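GCN5 like acetylase + bromodomain (Cryptosporidium parvum, PDB 4LDF) is probably a nuclear histone H3 acetyltransferase of the GCN5 subfamily, crystallised here as its bromodomain, a module that in relatives reads acetylated lysines. Local coordinates at residues S76-K79 against R80-D83; Q101-A104 against F105-M109. All blocks are in the same frame, centred on the assembly; numbering follows the deposited sequence.

Contact 1 of 2, residues S76-K79 against R80-D83; sequences SELK and RMFD
K79 and D83, one helical turn apart, are joined by a salt bridge: NZ of K79 lies 2.7 Å from OD2 of D83, which accepts with its syn lone pair. The lysine chain runs extended as far as CE and bends only at its last torsion (chi4 -81°), which swings the ammonium round to the oxygens of the carboxylate. The other oxygen, OD1, is taken by R86 in a second salt bridge, so both carboxylate oxygens have a cationic partner. E77 behaves differently toward R80. Its OE1 stays 4.5 Å from NH1 of R80, beyond a salt bridge, and the aliphatic CG does the touching, 3.8 Å from that NH1, while CA of E77 lies over one face of the guanidinium. The buried carboxylate is satisfied elsewhere, OE1 by K62 and T54 and OE2 by Y68; NH2 of R80 donates to the carbonyl of E52. All this sits on helix 71-88 of the left-handed four-helix bundle that defines bromodomains. Along its backbone, the amides of R80, M81 and D83 bond to the carbonyls of S76, E77 and K79, but F82 N reaches L78 O only weakly, at 3.5 Å. O of L78 also stands oblique to the F82 ring, 3.4 Å from its CD2. On the buried side L78 lies alongside F82, its CD1 3.9 Å from CE2 of the ring, and the same methyl meets CE of M81 at 4.0 Å. M81 is bent at chi3 (71°), which brings CE over one face of the F82 ring, near its rim.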
ATOM      1  N   SER A  76      -6.511  -0.586   6.890  1.00 20.80           N
ATOM      2  CA  SER A  76      -5.697   0.122   7.890  1.00 19.65           C
ATOM      3  C   SER A  76      -4.239   0.150   7.441  1.00 20.75           C
ATOM      4  O   SER A  76      -3.592   1.191   7.542  1.00 19.01           O
ATOM      5  CB  SER A  76      -5.790  -0.550   9.256  1.00 22.44           C
ATOM      6  OG  SER A  76      -7.140  -0.734   9.634  1.00 33.21           O
ATOM      7  N   GLU A  77      -3.734  -0.998   6.956  1.00 16.63           N
ATOM      8  CA  GLU A  77      -2.375  -1.172   6.469  1.00 16.64           C
ATOM      9  C   GLU A  77      -2.138  -0.345   5.206  1.00 21.17           C
ATOM     10  O   GLU A  77      -1.105   0.303   5.096  1.00 20.03           O
ATOM     11  CB  GLU A  77      -2.090  -2.654   6.169  1.00 17.45           C
ATOM     12  CG  GLU A  77      -0.605  -2.887   5.925  1.00 15.89           C
ATOM     13  CD  GLU A  77      -0.111  -4.311   6.047  1.00 32.12           C
ATOM     14  OE1 GLU A  77       1.126  -4.511   6.012  1.00 21.83           O
ATOM     15  OE2 GLU A  77      -0.956  -5.223   6.197  1.00 25.11           O
ATOM     16  N   LEU A  78      -3.078  -0.403   4.238  1.00 18.71           N
ATOM     17  CA  LEU A  78      -2.958   0.373   3.009  1.00 18.42           C
ATOM     18  C   LEU A  78      -2.960   1.866   3.331  1.00 22.53           C
ATOM     19  O   LEU A  78      -2.158   2.597   2.747  1.00 22.80           O
ATOM     20  CB  LEU A  78      -4.057   0.019   1.979  1.00 18.30           C
ATOM     21  CG  LEU A  78      -4.032   0.818   0.659  1.00 20.86           C
ATOM     22  CD1 LEU A  78      -2.750   0.548  -0.140  1.00 20.62           C
ATOM     23  CD2 LEU A  78      -5.271   0.536  -0.169  1.00 22.07           C
ATOM     24  N   LYS A  79      -3.837   2.321   4.261  1.00 19.25           N
ATOM     25  CA  LYS A  79      -3.862   3.737   4.664  1.00 19.37           C
ATOM     26  C   LYS A  79      -2.530   4.115   5.309  1.00 21.37           C
ATOM     27  O   LYS A  79      -1.982   5.170   4.986  1.00 19.59           O
ATOM     28  CB  LYS A  79      -5.021   4.066   5.624  1.00 22.74           C
ATOM     29  CG  LYS A  79      -5.225   5.570   5.739  1.00 34.57           C
ATOM     30  CD  LYS A  79      -6.058   5.969   6.920  1.00 43.52           C
ATOM     31  CE  LYS A  79      -6.347   7.454   6.886  1.00 42.51           C
ATOM     32  NZ  LYS A  79      -5.208   8.268   7.410  1.00 30.93           N
ATOM     33  N   ARG A  80      -2.020   3.248   6.218  1.00 16.98           N
ATOM     34  CA  ARG A  80      -0.733   3.378   6.903  1.00 15.47           C
ATOM     35  C   ARG A  80       0.408   3.510   5.876  1.00 19.46           C
ATOM     36  O   ARG A  80       1.303   4.323   6.084  1.00 18.48           O
ATOM     37  CB  ARG A  80      -0.500   2.179   7.858  1.00 13.57           C
ATOM     38  CG  ARG A  80       0.923   2.133   8.483  1.00 21.12           C
ATOM     39  CD  ARG A  80       1.026   1.413   9.826  1.00 22.47           C
ATOM     40  NE  ARG A  80       0.257   0.166   9.889  1.00 26.34           N
ATOM     41  CZ  ARG A  80       0.680  -1.016   9.448  1.00 41.33           C
ATOM     42  NH1 ARG A  80      -0.089  -2.088   9.570  1.00 36.47           N
ATOM     43  NH2 ARG A  80       1.876  -1.134   8.882  1.00 27.09           N
ATOM     44  N   MET A  81       0.354   2.759   4.742  1.00 15.29           N
ATOM     45  CA  MET A  81       1.397   2.918   3.719  1.00 14.23           C
ATOM     46  C   MET A  81       1.486   4.399   3.250  1.00 19.35           C
ATOM     47  O   MET A  81       2.586   4.952   3.164  1.00 18.20           O
ATOM     48  CB  MET A  81       1.148   1.999   2.514  1.00 15.41           C
ATOM     49  CG  MET A  81       2.343   1.932   1.577  1.00 17.75           C
ATOM     50  SD  MET A  81       2.022   1.018   0.065  1.00 20.19           S
ATOM     51  CE  MET A  81       0.880   2.189  -0.796  1.00 17.04           C
ATOM     52  N   PHE A  82       0.341   5.017   2.961  1.00 16.63           N
ATOM     53  CA  PHE A  82       0.295   6.421   2.500  1.00 16.52           C
ATOM     54  C   PHE A  82       0.631   7.428   3.619  1.00 21.11           C
ATOM     55  O   PHE A  82       1.358   8.404   3.383  1.00 20.91           O
ATOM     56  CB  PHE A  82      -1.046   6.720   1.831  1.00 17.41           C
ATOM     57  CG  PHE A  82      -1.263   5.938   0.552  1.00 17.52           C
ATOM     58  CD1 PHE A  82      -0.430   6.130  -0.550  1.00 19.85           C
ATOM     59  CD2 PHE A  82      -2.337   5.064   0.426  1.00 17.61           C
ATOM     60  CE1 PHE A  82      -0.633   5.414  -1.737  1.00 20.75           C
ATOM     61  CE2 PHE A  82      -2.570   4.387  -0.774  1.00 20.04           C
ATOM     62  CZ  PHE A  82      -1.719   4.569  -1.846  1.00 18.87           C
ATOM     63  N   ASP A  83       0.171   7.128   4.848  1.00 16.96           N
ATOM     64  CA  ASP A  83       0.426   7.925   6.038  1.00 16.07           C
ATOM     65  C   ASP A  83       1.915   7.964   6.389  1.00 20.67           C
ATOM     66  O   ASP A  83       2.434   9.050   6.654  1.00 21.04           O
ATOM     67  CB  ASP A  83      -0.432   7.447   7.228  1.00 16.38           C
ATOM     68  CG  ASP A  83      -1.891   7.885   7.171  1.00 23.95           C
ATOM     69  OD1 ASP A  83      -2.205   8.838   6.413  1.00 23.45           O
ATOM     70  OD2 ASP A  83      -2.710   7.310   7.907  1.00 27.41           O
TER

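Contact 2 of 2, residues Q101-A104 against F105-M109; sequences QLEA and FIWPM
E103 and W107 lie side by side on helix 93-110, the last helix of the bromodomain's four-helix bundle. CG of E103 rests 3.6 Å from both CE3 and CZ3 of the indole, and the carboxylate continues past one face of the ring, its plane turned 46° from the indole's. An extended chain, with CG anti to the backbone N (chi1 -167°), carries OE2 onward to a salt bridge with R86. The tight side of this turn is formed by L102 and I106, which pack against helix 14-27 through L25 and against helix 71-88 through F82 and L78, respectively. I106 N bonds to L102 O at 3.0 Å, and the CG2 methyl of I106 also sits 3.4 Å from that carbonyl. Around the helix toward solvent, the contacts thin out. Q101 meets F105 through the backbone, F105 N to Q101 O at 3.0 Å, while OE1 of Q101 accepts from ND2 of N30; the F105 ring meets H28 edge-to-face. The helix kinks at P108 and M109, neither of whose nitrogens bonds to the preceding turn; that of P108 has no hydrogen to give, and where an N-H would otherwise point, its ring carbon CD stands 3.3 Å from O of A104.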
ATOM      1  N   GLN A 101      -2.263  11.325  -4.684  1.00 16.38           N
ATOM      2  CA  GLN A 101      -2.746  10.906  -5.997  1.00 16.33           C
ATOM      3  C   GLN A 101      -3.143   9.436  -5.989  1.00 18.13           C
ATOM      4  O   GLN A 101      -4.256   9.121  -6.395  1.00 18.04           O
ATOM      5  CB  GLN A 101      -1.681  11.174  -7.079  1.00 17.49           C
ATOM      6  CG  GLN A 101      -2.124  10.712  -8.470  1.00 24.09           C
ATOM      7  CD  GLN A 101      -1.027  10.745  -9.488  1.00 30.97           C
ATOM      8  OE1 GLN A 101       0.119  10.389  -9.215  1.00 26.67           O
ATOM      9  NE2 GLN A 101      -1.379  11.112 -10.710  1.00 26.20           N
ATOM     10  N   LEU A 102      -2.276   8.550  -5.451  1.00 14.98           N
ATOM     11  CA  LEU A 102      -2.536   7.114  -5.465  1.00 13.93           C
ATOM     12  C   LEU A 102      -3.623   6.683  -4.517  1.00 15.77           C
ATOM     13  O   LEU A 102      -4.335   5.748  -4.835  1.00 15.73           O
ATOM     14  CB  LEU A 102      -1.265   6.279  -5.266  1.00 14.17           C
ATOM     15  CG  LEU A 102      -0.070   6.544  -6.189  1.00 18.30           C
ATOM     16  CD1 LEU A 102       1.194   6.107  -5.545  1.00 17.57           C
ATOM     17  CD2 LEU A 102      -0.221   5.859  -7.492  1.00 20.74           C
ATOM     18  N   GLU A 103      -3.738   7.332  -3.345  1.00 12.86           N
ATOM     19  CA  GLU A 103      -4.779   6.997  -2.370  1.00 12.59           C
ATOM     20  C   GLU A 103      -6.147   7.320  -2.952  1.00 19.85           C
ATOM     21  O   GLU A 103      -7.040   6.478  -2.895  1.00 20.61           O
ATOM     22  CB  GLU A 103      -4.540   7.734  -1.042  1.00 13.74           C
ATOM     23  CG  GLU A 103      -5.384   7.196   0.098  1.00 17.99           C
ATOM     24  CD  GLU A 103      -5.208   7.920   1.415  1.00 25.05           C
ATOM     25  OE1 GLU A 103      -6.225   8.185   2.093  1.00 30.67           O
ATOM     26  OE2 GLU A 103      -4.063   8.300   1.728  1.00 15.74           O
ATOM     27  N   ALA A 104      -6.283   8.503  -3.593  1.00 18.07           N
ATOM     28  CA  ALA A 104      -7.512   8.939  -4.251  1.00 18.76           C
ATOM     29  C   ALA A 104      -7.830   8.019  -5.426  1.00 24.01           C
ATOM     30  O   ALA A 104      -8.993   7.693  -5.639  1.00 23.70           O
ATOM     31  CB  ALA A 104      -7.365  10.376  -4.742  1.00 19.62           C
ATOM     32  N   PHE A 105      -6.795   7.579  -6.171  1.00 20.85           N
ATOM     33  CA  PHE A 105      -6.953   6.682  -7.324  1.00 19.59           C
ATOM     34  C   PHE A 105      -7.485   5.294  -6.907  1.00 21.93           C
ATOM     35  O   PHE A 105      -8.381   4.775  -7.572  1.00 20.61           O
ATOM     36  CB  PHE A 105      -5.609   6.553  -8.087  1.00 20.47           C
ATOM     37  CG  PHE A 105      -5.463   5.358  -9.002  1.00 21.99           C
ATOM     38  CD1 PHE A 105      -5.975   5.384 -10.295  1.00 24.58           C
ATOM     39  CD2 PHE A 105      -4.778   4.215  -8.583  1.00 22.64           C
ATOM     40  CE1 PHE A 105      -5.843   4.274 -11.141  1.00 25.40           C
ATOM     41  CE2 PHE A 105      -4.619   3.122  -9.438  1.00 25.50           C
ATOM     42  CZ  PHE A 105      -5.170   3.147 -10.703  1.00 24.23           C
ATOM     43  N   ILE A 106      -6.929   4.708  -5.821  1.00 16.70           N
ATOM     44  CA  ILE A 106      -7.269   3.349  -5.350  1.00 15.85           C
ATOM     45  C   ILE A 106      -8.474   3.202  -4.401  1.00 16.37           C
ATOM     46  O   ILE A 106      -9.041   2.103  -4.318  1.00 13.44           O
ATOM     47  CB  ILE A 106      -6.011   2.573  -4.850  1.00 18.40           C
ATOM     48  CG1 ILE A 106      -6.129   1.035  -5.066  1.00 19.39           C
ATOM     49  CG2 ILE A 106      -5.676   2.914  -3.396  1.00 20.91           C
ATOM     50  CD1 ILE A 106      -6.208   0.548  -6.551  1.00 17.24           C
ATOM     51  N   TRP A 107      -8.851   4.283  -3.688  1.00 14.71           N
ATOM     52  CA  TRP A 107      -9.985   4.280  -2.744  1.00 14.84           C
ATOM     53  C   TRP A 107     -11.307   3.791  -3.369  1.00 19.42           C
ATOM     54  O   TRP A 107     -11.965   2.979  -2.714  1.00 20.12           O
ATOM     55  CB  TRP A 107     -10.118   5.593  -1.947  1.00 13.65           C
ATOM     56  CG  TRP A 107     -10.009   5.397  -0.455  1.00 15.35           C
ATOM     57  CD1 TRP A 107     -10.958   5.694   0.485  1.00 18.22           C
ATOM     58  CD2 TRP A 107      -8.879   4.875   0.269  1.00 15.61           C
ATOM     59  NE1 TRP A 107     -10.511   5.343   1.736  1.00 17.10           N
ATOM     60  CE2 TRP A 107      -9.231   4.858   1.638  1.00 19.24           C
ATOM     61  CE3 TRP A 107      -7.618   4.366  -0.115  1.00 17.12           C
ATOM     62  CZ2 TRP A 107      -8.368   4.351   2.628  1.00 19.19           C
ATOM     63  CZ3 TRP A 107      -6.748   3.925   0.870  1.00 18.78           C
ATOM     64  CH2 TRP A 107      -7.127   3.917   2.222  1.00 19.31           C
ATOM     65  N   PRO A 108     -11.694   4.182  -4.620  1.00 16.91           N
ATOM     66  CA  PRO A 108     -12.914   3.605  -5.224  1.00 17.22           C
ATOM     67  C   PRO A 108     -12.884   2.066  -5.291  1.00 20.24           C
ATOM     68  O   PRO A 108     -13.897   1.441  -4.988  1.00 20.85           O
ATOM     69  CB  PRO A 108     -12.922   4.191  -6.642  1.00 18.49           C
ATOM     70  CG  PRO A 108     -12.173   5.448  -6.540  1.00 23.60           C
ATOM     71  CD  PRO A 108     -11.083   5.170  -5.537  1.00 19.46           C
ATOM     72  N   MET A 109     -11.741   1.462  -5.692  1.00 16.02           N
ATOM     73  CA  MET A 109     -11.599  -0.005  -5.791  1.00 14.81           C
ATOM     74  C   MET A 109     -11.694  -0.655  -4.404  1.00 18.38           C
ATOM     75  O   MET A 109     -12.239  -1.741  -4.290  1.00 19.95           O
ATOM     76  CB  MET A 109     -10.265  -0.387  -6.471  1.00 16.24           C
ATOM     77  CG  MET A 109     -10.126  -1.875  -6.770  1.00 18.07           C
ATOM     78  SD  MET A 109      -8.723  -2.240  -7.836  1.00 20.48           S
ATOM     79  CE  MET A 109      -9.161  -3.883  -8.345  1.00 17.57           C
TER

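Overall arrangement
Contacts 1 and 2 lie on consecutive helices, 71-88 and 93-110, with centres about 12 Å apart, and their side chains meet directly. F82 of contact 1 meets two residues of contact 2: its CE1 packs 3.7 Å from CB of L102, and its CB lies 3.4 Å from OE2 of E103. Nearer the end of contact 2, CD2 of L78 approaches CZ3 of W107 at 3.8 Å, and CB of K79 reaches CH2 of the same indole at 4.0 Å. R86 ties the two electrostatically, pairing with D83 and E103. L25 of helix 14-27 touches L78, M81, F82, L102 and I106, bringing a third helix into this shared core.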